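Local coordinates for glycerol uptake operon antiterminator regulatory protein (Listeria monocytogenes str. 4b, PDB 3KTS) that probably regulates the glycerol uptake operon by transcription antitermination in response to glycerol-3-phosphate, at residues 5-17 and 28-40. Numbering follows the deposited sequence.
Sequences LPFSNQSIIPAAH and LDLTYMVMLETHV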
ATOM      1  N   LEU A   5     -10.381   7.241   4.454  1.00133.77           N
ATOM      2  CA  LEU A   5      -9.864   5.888   4.252  1.00126.05           C
ATOM      3  C   LEU A   5      -9.809   5.061   5.538  1.00124.87           C
ATOM      4  O   LEU A   5      -9.424   5.583   6.588  1.00123.72           O
ATOM      5  CB  LEU A   5      -8.501   5.923   3.554  1.00122.62           C
ATOM      6  CG  LEU A   5      -8.519   6.074   2.030  1.00113.85           C
ATOM      7  CD1 LEU A   5      -7.367   5.293   1.489  1.00119.41           C
ATOM      8  CD2 LEU A   5      -9.809   5.578   1.379  1.00106.61           C
ATOM      9  N   PRO A   6     -10.196   3.767   5.451  1.00125.48           N
ATOM     10  CA  PRO A   6     -10.404   2.847   6.584  1.00125.50           C
ATOM     11  C   PRO A   6      -9.262   2.707   7.596  1.00123.46           C
ATOM     12  O   PRO A   6      -9.493   2.228   8.709  1.00126.19           O
ATOM     13  CB  PRO A   6     -10.673   1.501   5.900  1.00124.89           C
ATOM     14  CG  PRO A   6     -10.195   1.668   4.491  1.00125.64           C
ATOM     15  CD  PRO A   6     -10.485   3.087   4.174  1.00125.45           C
ATOM     16  N   PHE A   7      -8.050   3.109   7.223  1.00118.08           N
ATOM     17  CA  PHE A   7      -6.957   3.196   8.184  1.00115.63           C
ATOM     18  C   PHE A   7      -6.820   4.618   8.718  1.00120.20           C
ATOM     19  O   PHE A   7      -5.821   5.305   8.483  1.00119.10           O
ATOM     20  CB  PHE A   7      -5.634   2.657   7.618  1.00114.50           C
ATOM     21  CG  PHE A   7      -5.554   2.671   6.121  1.00111.23           C
ATOM     22  CD1 PHE A   7      -5.247   3.841   5.437  1.00107.58           C
ATOM     23  CD2 PHE A   7      -5.775   1.505   5.392  1.00113.53           C
ATOM     24  CE1 PHE A   7      -5.173   3.854   4.052  1.00105.87           C
ATOM     25  CE2 PHE A   7      -5.701   1.508   4.003  1.00103.15           C
ATOM     26  CZ  PHE A   7      -5.400   2.684   3.332  1.00102.54           C
ATOM     27  N   SER A   8      -7.864   5.054   9.418  1.00124.89           N
ATOM     28  CA  SER A   8      -7.815   6.258  10.235  1.00127.35           C
ATOM     29  C   SER A   8      -7.317   5.840  11.611  1.00125.41           C
ATOM     30  O   SER A   8      -7.680   4.766  12.103  1.00123.31           O
ATOM     31  CB  SER A   8      -9.197   6.908  10.339  1.00129.69           C
ATOM     32  OG  SER A   8      -9.655   7.348   9.070  1.00136.82           O
ATOM     33  N   ASN A   9      -6.475   6.684  12.210  1.00125.19           N
ATOM     34  CA  ASN A   9      -5.792   6.405  13.489  1.00123.11           C
ATOM     35  C   ASN A   9      -4.929   5.136  13.517  1.00116.97           C
ATOM     36  O   ASN A   9      -4.698   4.544  14.578  1.00121.57           O
ATOM     37  CB  ASN A   9      -6.757   6.465  14.690  1.00125.78           C
ATOM     38  CG  ASN A   9      -6.886   7.867  15.275  1.00138.55           C
ATOM     39  OD1 ASN A   9      -7.853   8.167  15.978  1.00147.24           O
ATOM     40  ND2 ASN A   9      -5.909   8.728  14.992  1.00142.48           N
ATOM     41  N   GLN A  10      -4.467   4.726  12.339  1.00104.03           N
ATOM     42  CA  GLN A  10      -3.440   3.710  12.220  1.00 96.25           C
ATOM     43  C   GLN A  10      -2.284   4.304  11.430  1.00 94.20           C
ATOM     44  O   GLN A  10      -2.402   4.525  10.226  1.00 96.22           O
ATOM     45  CB  GLN A  10      -3.973   2.463  11.530  1.00 91.19           C
ATOM     46  CG  GLN A  10      -3.014   1.293  11.623  1.00 83.56           C
ATOM     47  CD  GLN A  10      -3.441   0.134  10.772  1.00 88.63           C
ATOM     48  OE1 GLN A  10      -4.584   0.075  10.317  1.00 79.84           O
ATOM     49  NE2 GLN A  10      -2.520  -0.800  10.534  1.00 84.91           N
ATOM     50  N   SER A  11      -1.180   4.563  12.125  1.00 88.60           N
ATOM     51  CA  SER A  11      -0.042   5.290  11.571  1.00 80.53           C
ATOM     52  C   SER A  11       0.966   4.378  10.882  1.00 81.85           C
ATOM     53  O   SER A  11       1.497   4.722   9.826  1.00 90.00           O
ATOM     54  CB  SER A  11       0.649   6.094  12.667  1.00 74.54           C
ATOM     55  OG  SER A  11      -0.254   7.025  13.230  1.00 87.38           O
ATOM     56  N   ILE A  12       1.233   3.228  11.489  1.00 72.07           N
ATOM     57  CA  ILE A  12       2.111   2.233  10.901  1.00 68.13           C
ATOM     58  C   ILE A  12       1.258   1.134  10.279  1.00 77.68           C
ATOM     59  O   ILE A  12       0.358   0.574  10.918  1.00 83.71           O
ATOM     60  CB  ILE A  12       3.128   1.664  11.937  1.00 69.39           C
ATOM     61  CG1 ILE A  12       4.333   2.590  12.074  1.00 61.68           C
ATOM     62  CG2 ILE A  12       3.661   0.303  11.524  1.00 79.78           C
ATOM     63  CD1 ILE A  12       4.168   3.671  13.096  1.00 76.35           C
ATOM     64  N   ILE A  13       1.517   0.875   9.006  1.00 77.48           N
ATOM     65  CA  ILE A  13       0.948  -0.261   8.321  1.00 78.24           C
ATOM     66  C   ILE A  13       2.130  -1.170   8.018  1.00 81.19           C
ATOM     67  O   ILE A  13       2.901  -0.890   7.106  1.00 90.83           O
ATOM     68  CB  ILE A  13       0.221   0.157   7.031  1.00 75.78           C
ATOM     69  CG1 ILE A  13      -0.801   1.271   7.319  1.00 80.45           C
ATOM     70  CG2 ILE A  13      -0.456  -1.050   6.405  1.00 89.67           C
ATOM     71  CD1 ILE A  13      -1.529   1.799   6.088  1.00 80.26           C
ATOM     72  N   PRO A  14       2.308  -2.237   8.818  1.00 83.08           N
ATOM     73  CA  PRO A  14       3.432  -3.153   8.642  1.00 78.50           C
ATOM     74  C   PRO A  14       3.449  -3.817   7.272  1.00 71.68           C
ATOM     75  O   PRO A  14       2.394  -4.123   6.718  1.00 77.58           O
ATOM     76  CB  PRO A  14       3.205  -4.203   9.740  1.00 79.51           C
ATOM     77  CG  PRO A  14       1.776  -4.099  10.092  1.00 64.69           C
ATOM     78  CD  PRO A  14       1.465  -2.641   9.956  1.00 84.21           C
ATOM     79  N   ALA A  15       4.648  -4.023   6.741  1.00 72.06           N
ATOM     80  CA  ALA A  15       4.820  -4.580   5.408  1.00 76.98           C
ATOM     81  C   ALA A  15       5.581  -5.896   5.472  1.00 78.82           C
ATOM     82  O   ALA A  15       6.756  -5.921   5.823  1.00 83.71           O
ATOM     83  CB  ALA A  15       5.541  -3.578   4.505  1.00 76.78           C
ATOM     84  N   ALA A  16       4.901  -6.986   5.126  1.00 76.57           N
ATOM     85  CA  ALA A  16       5.478  -8.320   5.205  1.00 77.14           C
ATOM     86  C   ALA A  16       6.173  -8.726   3.912  1.00 84.05           C
ATOM     87  O   ALA A  16       5.566  -8.672   2.841  1.00 88.23           O
ATOM     88  CB  ALA A  16       4.399  -9.339   5.563  1.00 82.40           C
ATOM     89  N   HIS A  17       7.440  -9.128   4.029  1.00 86.09           N
ATOM     90  CA  HIS A  17       8.203  -9.723   2.928  1.00 85.79           C
ATOM     91  C   HIS A  17       8.057 -11.241   2.930  1.00 92.32           C
ATOM     92  O   HIS A  17       8.150 -11.890   1.881  1.00 93.62           O
ATOM     93  CB  HIS A  17       9.691  -9.397   3.064  1.00 88.65           C
ATOM     94  CG  HIS A  17      10.038  -7.976   2.758  1.00 86.69           C
ATOM     95  ND1 HIS A  17      10.205  -7.509   1.473  1.00106.01           N
ATOM     96  CD2 HIS A  17      10.267  -6.921   3.575  1.00 91.68           C
ATOM     97  CE1 HIS A  17      10.520  -6.227   1.509  1.00105.93           C
ATOM     98  NE2 HIS A  17      10.557  -5.843   2.772  1.00 93.45           N
ATOM     99  N   LEU A  28      -0.097  -8.336  16.710  1.00100.71           N
ATOM    100  CA  LEU A  28      -0.047  -6.883  16.878  1.00 96.72           C
ATOM    101  C   LEU A  28      -1.414  -6.208  16.832  1.00 94.91           C
ATOM    102  O   LEU A  28      -2.345  -6.705  16.203  1.00 89.85           O
ATOM    103  CB  LEU A  28       0.891  -6.258  15.843  1.00 96.28           C
ATOM    104  CG  LEU A  28       2.304  -5.846  16.271  1.00 97.86           C
ATOM    105  CD1 LEU A  28       3.143  -7.001  16.809  1.00 87.84           C
ATOM    106  CD2 LEU A  28       3.005  -5.193  15.091  1.00100.54           C
ATOM    107  N   ASP A  29      -1.513  -5.057  17.491  1.00 98.65           N
ATOM    108  CA  ASP A  29      -2.779  -4.343  17.657  1.00104.22           C
ATOM    109  C   ASP A  29      -3.231  -3.626  16.379  1.00102.80           C
ATOM    110  O   ASP A  29      -4.403  -3.260  16.240  1.00102.69           O
ATOM    111  CB  ASP A  29      -2.658  -3.352  18.822  1.00109.47           C
ATOM    112  CG  ASP A  29      -4.008  -2.973  19.414  1.00126.43           C
ATOM    113  OD1 ASP A  29      -4.455  -3.660  20.359  1.00130.73           O
ATOM    114  OD2 ASP A  29      -4.623  -1.994  18.933  1.00138.71           O
ATOM    115  N   LEU A  30      -2.292  -3.439  15.454  1.00102.50           N
ATOM    116  CA  LEU A  30      -2.539  -2.763  14.181  1.00103.17           C
ATOM    117  C   LEU A  30      -3.413  -3.623  13.271  1.00 96.30           C
ATOM    118  O   LEU A  30      -3.135  -4.801  13.083  1.00 95.45           O
ATOM    119  CB  LEU A  30      -1.206  -2.448  13.495  1.00107.93           C
ATOM    120  CG  LEU A  30      -0.114  -1.771  14.339  1.00115.12           C
ATOM    121  CD1 LEU A  30       1.262  -2.051  13.761  1.00118.08           C
ATOM    122  CD2 LEU A  30      -0.346  -0.264  14.487  1.00125.45           C
ATOM    123  N   THR A  31      -4.467  -3.031  12.716  1.00 95.50           N
ATOM    124  CA  THR A  31      -5.461  -3.785  11.936  1.00 92.65           C
ATOM    125  C   THR A  31      -5.093  -4.037  10.457  1.00 90.42           C
ATOM    126  O   THR A  31      -5.250  -5.158   9.969  1.00 86.87           O
ATOM    127  CB  THR A  31      -6.906  -3.198  12.090  1.00 98.47           C
ATOM    128  OG1 THR A  31      -7.745  -3.673  11.027  1.00 80.41           O
ATOM    129  CG2 THR A  31      -6.900  -1.660  12.103  1.00 93.85           C
ATOM    130  N   TYR A  32      -4.605  -3.012   9.756  1.00 87.29           N
ATOM    131  CA  TYR A  32      -4.183  -3.163   8.345  1.00 82.92           C
ATOM    132  C   TYR A  32      -2.724  -3.585   8.160  1.00 82.14           C
ATOM    133  O   TYR A  32      -1.820  -3.056   8.817  1.00 77.25           O
ATOM    134  CB  TYR A  32      -4.440  -1.882   7.555  1.00 81.63           C
ATOM    135  CG  TYR A  32      -5.831  -1.785   6.983  1.00 80.30           C
ATOM    136  CD1 TYR A  32      -6.865  -1.195   7.704  1.00 69.85           C
ATOM    137  CD2 TYR A  32      -6.110  -2.273   5.711  1.00 83.45           C
ATOM    138  CE1 TYR A  32      -8.141  -1.102   7.173  1.00 82.56           C
ATOM    139  CE2 TYR A  32      -7.378  -2.182   5.170  1.00 78.54           C
ATOM    140  CZ  TYR A  32      -8.388  -1.600   5.907  1.00 85.33           C
ATOM    141  OH  TYR A  32      -9.647  -1.528   5.367  1.00104.54           O
ATOM    142  N   MET A  33      -2.507  -4.536   7.255  1.00 79.86           N
ATOM    143  CA  MET A  33      -1.163  -5.009   6.923  1.00 83.68           C
ATOM    144  C   MET A  33      -0.899  -4.935   5.415  1.00 83.49           C
ATOM    145  O   MET A  33      -1.835  -4.841   4.612  1.00 84.90           O
ATOM    146  CB  MET A  33      -0.947  -6.437   7.427  1.00 80.15           C
ATOM    147  CG  MET A  33      -1.601  -7.515   6.572  1.00 84.01           C
ATOM    148  SD  MET A  33      -0.636  -9.036   6.567  1.00 93.94           S
ATOM    149  CE  MET A  33      -1.166  -9.783   8.106  1.00112.24           C
ATOM    150  N   VAL A  34       0.375  -4.976   5.040  1.00 74.90           N
ATOM    151  CA  VAL A  34       0.760  -4.972   3.634  1.00 77.02           C
ATOM    152  C   VAL A  34       1.565  -6.218   3.278  1.00 76.92           C
ATOM    153  O   VAL A  34       2.507  -6.583   3.982  1.00 77.51           O
ATOM    154  CB  VAL A  34       1.586  -3.721   3.279  1.00 75.97           C
ATOM    155  CG1 VAL A  34       2.228  -3.881   1.909  1.00 73.44           C
ATOM    156  CG2 VAL A  34       0.709  -2.478   3.321  1.00 84.07           C
ATOM    157  N   MET A  35       1.187  -6.867   2.182  1.00 74.85           N
ATOM    158  CA  MET A  35       1.862  -8.082   1.740  1.00 81.68           C
ATOM    159  C   MET A  35       2.643  -7.842   0.452  1.00 77.75           C
ATOM    160  O   MET A  35       2.062  -7.541  -0.590  1.00 83.64           O
ATOM    161  CB  MET A  35       0.852  -9.214   1.540  1.00 85.52           C
ATOM    162  CG  MET A  35       1.269 -10.534   2.165  1.00 81.52           C
ATOM    163  SD  MET A  35       0.001 -11.808   2.009  1.00 89.56           S
ATOM    164  CE  MET A  35      -0.998 -11.470   3.457  1.00 89.50           C
ATOM    165  N   LEU A  36       3.963  -7.977   0.532  1.00 67.23           N
ATOM    166  CA  LEU A  36       4.855  -7.382  -0.456  1.00 73.09           C
ATOM    167  C   LEU A  36       5.166  -8.364  -1.580  1.00 70.33           C
ATOM    168  O   LEU A  36       4.683  -8.211  -2.702  1.00 82.01           O
ATOM    169  CB  LEU A  36       6.152  -6.914   0.207  1.00 73.99           C
ATOM    170  CG  LEU A  36       6.173  -5.470   0.711  1.00 83.21           C
ATOM    171  CD1 LEU A  36       7.271  -5.277   1.746  1.00 94.31           C
ATOM    172  CD2 LEU A  36       6.347  -4.498  -0.447  1.00 79.48           C
ATOM    173  N   GLU A  37       5.974  -9.373  -1.271  1.00 73.10           N
ATOM    174  CA  GLU A  37       6.235 -10.460  -2.208  1.00 80.64           C
ATOM    175  C   GLU A  37       5.448 -11.710  -1.832  1.00 74.82           C
ATOM    176  O   GLU A  37       5.402 -12.099  -0.665  1.00 85.10           O
ATOM    177  CB  GLU A  37       7.731 -10.775  -2.259  1.00 74.03           C
ATOM    178  CG  GLU A  37       8.124 -11.737  -3.367  1.00 94.32           C
ATOM    179  CD  GLU A  37       9.538 -12.263  -3.208  1.00 94.52           C
ATOM    180  OE1 GLU A  37       9.993 -13.025  -4.087  1.00 86.74           O
ATOM    181  OE2 GLU A  37      10.194 -11.915  -2.203  1.00116.81           O
ATOM    182  N   THR A  38       4.831 -12.336  -2.829  1.00 77.25           N
ATOM    183  CA  THR A  38       3.966 -13.487  -2.592  1.00 80.09           C
ATOM    184  C   THR A  38       4.117 -14.525  -3.699  1.00 84.49           C
ATOM    185  O   THR A  38       4.787 -14.283  -4.704  1.00 89.19           O
ATOM    186  CB  THR A  38       2.488 -13.070  -2.491  1.00 78.36           C
ATOM    187  OG1 THR A  38       2.150 -12.218  -3.592  1.00 74.05           O
ATOM    188  CG2 THR A  38       2.231 -12.331  -1.186  1.00 79.41           C
ATOM    189  N   HIS A  39       3.491 -15.682  -3.509  1.00 81.89           N
ATOM    190  CA  HIS A  39       3.495 -16.726  -4.516  1.00 82.17           C
ATOM    191  C   HIS A  39       2.049 -17.055  -4.828  1.00 81.57           C
ATOM    192  O   HIS A  39       1.246 -17.266  -3.917  1.00 75.92           O
ATOM    193  CB  HIS A  39       4.265 -17.949  -4.006  1.00 81.99           C
ATOM    194  CG  HIS A  39       5.640 -17.616  -3.511  1.00 99.14           C
ATOM    195  ND1 HIS A  39       5.883 -17.174  -2.226  1.00 96.36           N
ATOM    196  CD2 HIS A  39       6.838 -17.613  -4.142  1.00100.82           C
ATOM    197  CE1 HIS A  39       7.174 -16.933  -2.083  1.00 95.54           C
ATOM    198  NE2 HIS A  39       7.777 -17.194  -3.230  1.00 91.67           N
ATOM    199  N   VAL A  40       1.721 -17.072  -6.119  1.00 85.01           N
ATOM    200  CA  VAL A  40       0.347 -17.309  -6.590  1.00 84.66           C
ATOM    201  C   VAL A  40      -0.236 -18.658  -6.115  1.00 80.96           C
ATOM    202  O   VAL A  40      -1.449 -18.796  -5.953  1.00 83.16           O
ATOM    203  CB  VAL A  40       0.246 -17.115  -8.140  1.00 83.31           C
ATOM    204  CG1 VAL A  40       0.967 -18.222  -8.898  1.00 63.69           C
ATOM    205  CG2 VAL A  40      -1.205 -16.973  -8.597  1.00 90.67           C
TER
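Phe7 turns the edge of its ring onto a face of Tyr32 in a T-shaped stack: CD2 of Phe7 sits 3.6 Å above the Tyr32 plane, over the ring centre, and the two planes stand at 90°. One face of the Phe7 ring takes CD1 of Ile13. At the edge of the Tyr32 ring, in its plane, lies OE1 of Gln10, while Pro6 meets the hydroxyl end obliquely through CB and CG. At the far end of the contact, methyl CD1 of Leu36 lies over one face of the His17 imidazole, 3.5 Å from the ring centroid, a CH-pi contact; NE2 of His17 is tied to Ser179.

Gln10 grips the backbone of Tyr32 at two points. Its amide reaches the partner segment because the chain is extended, CG lying anti to the backbone N (chi1 -169°). There OE1 accepts from Tyr32 N at 3.1 Å, the donor coming in beside the carbonyl rather than in line with it, and NE2 gives a hydrogen to Tyr32 O at 2.9 Å, on a lone pair. NE2 also donates to Ile12 O within its own segment, so three bonds hold the amide, two of them tying the loop before strand 12-16 to strand 32-39.

Beyond this point main chain takes over. Val34 N bonds to Pro14 O, Ala16 N to Val34 O (2.7 Å) and Leu36 N to Ala16 O. Ala15 and Val34 share one face of the sheet, where CG2 of Val34 also meets CG2 of Ile13 at 3.6 Å; Ala16 and Met35 point to the other, against helix 20-25. These neighbouring parallel strands, linked through that helix, form a beta-alpha-beta unit of the TIM barrel, with strand 173-178 flanking 12-16 and closing the barrel.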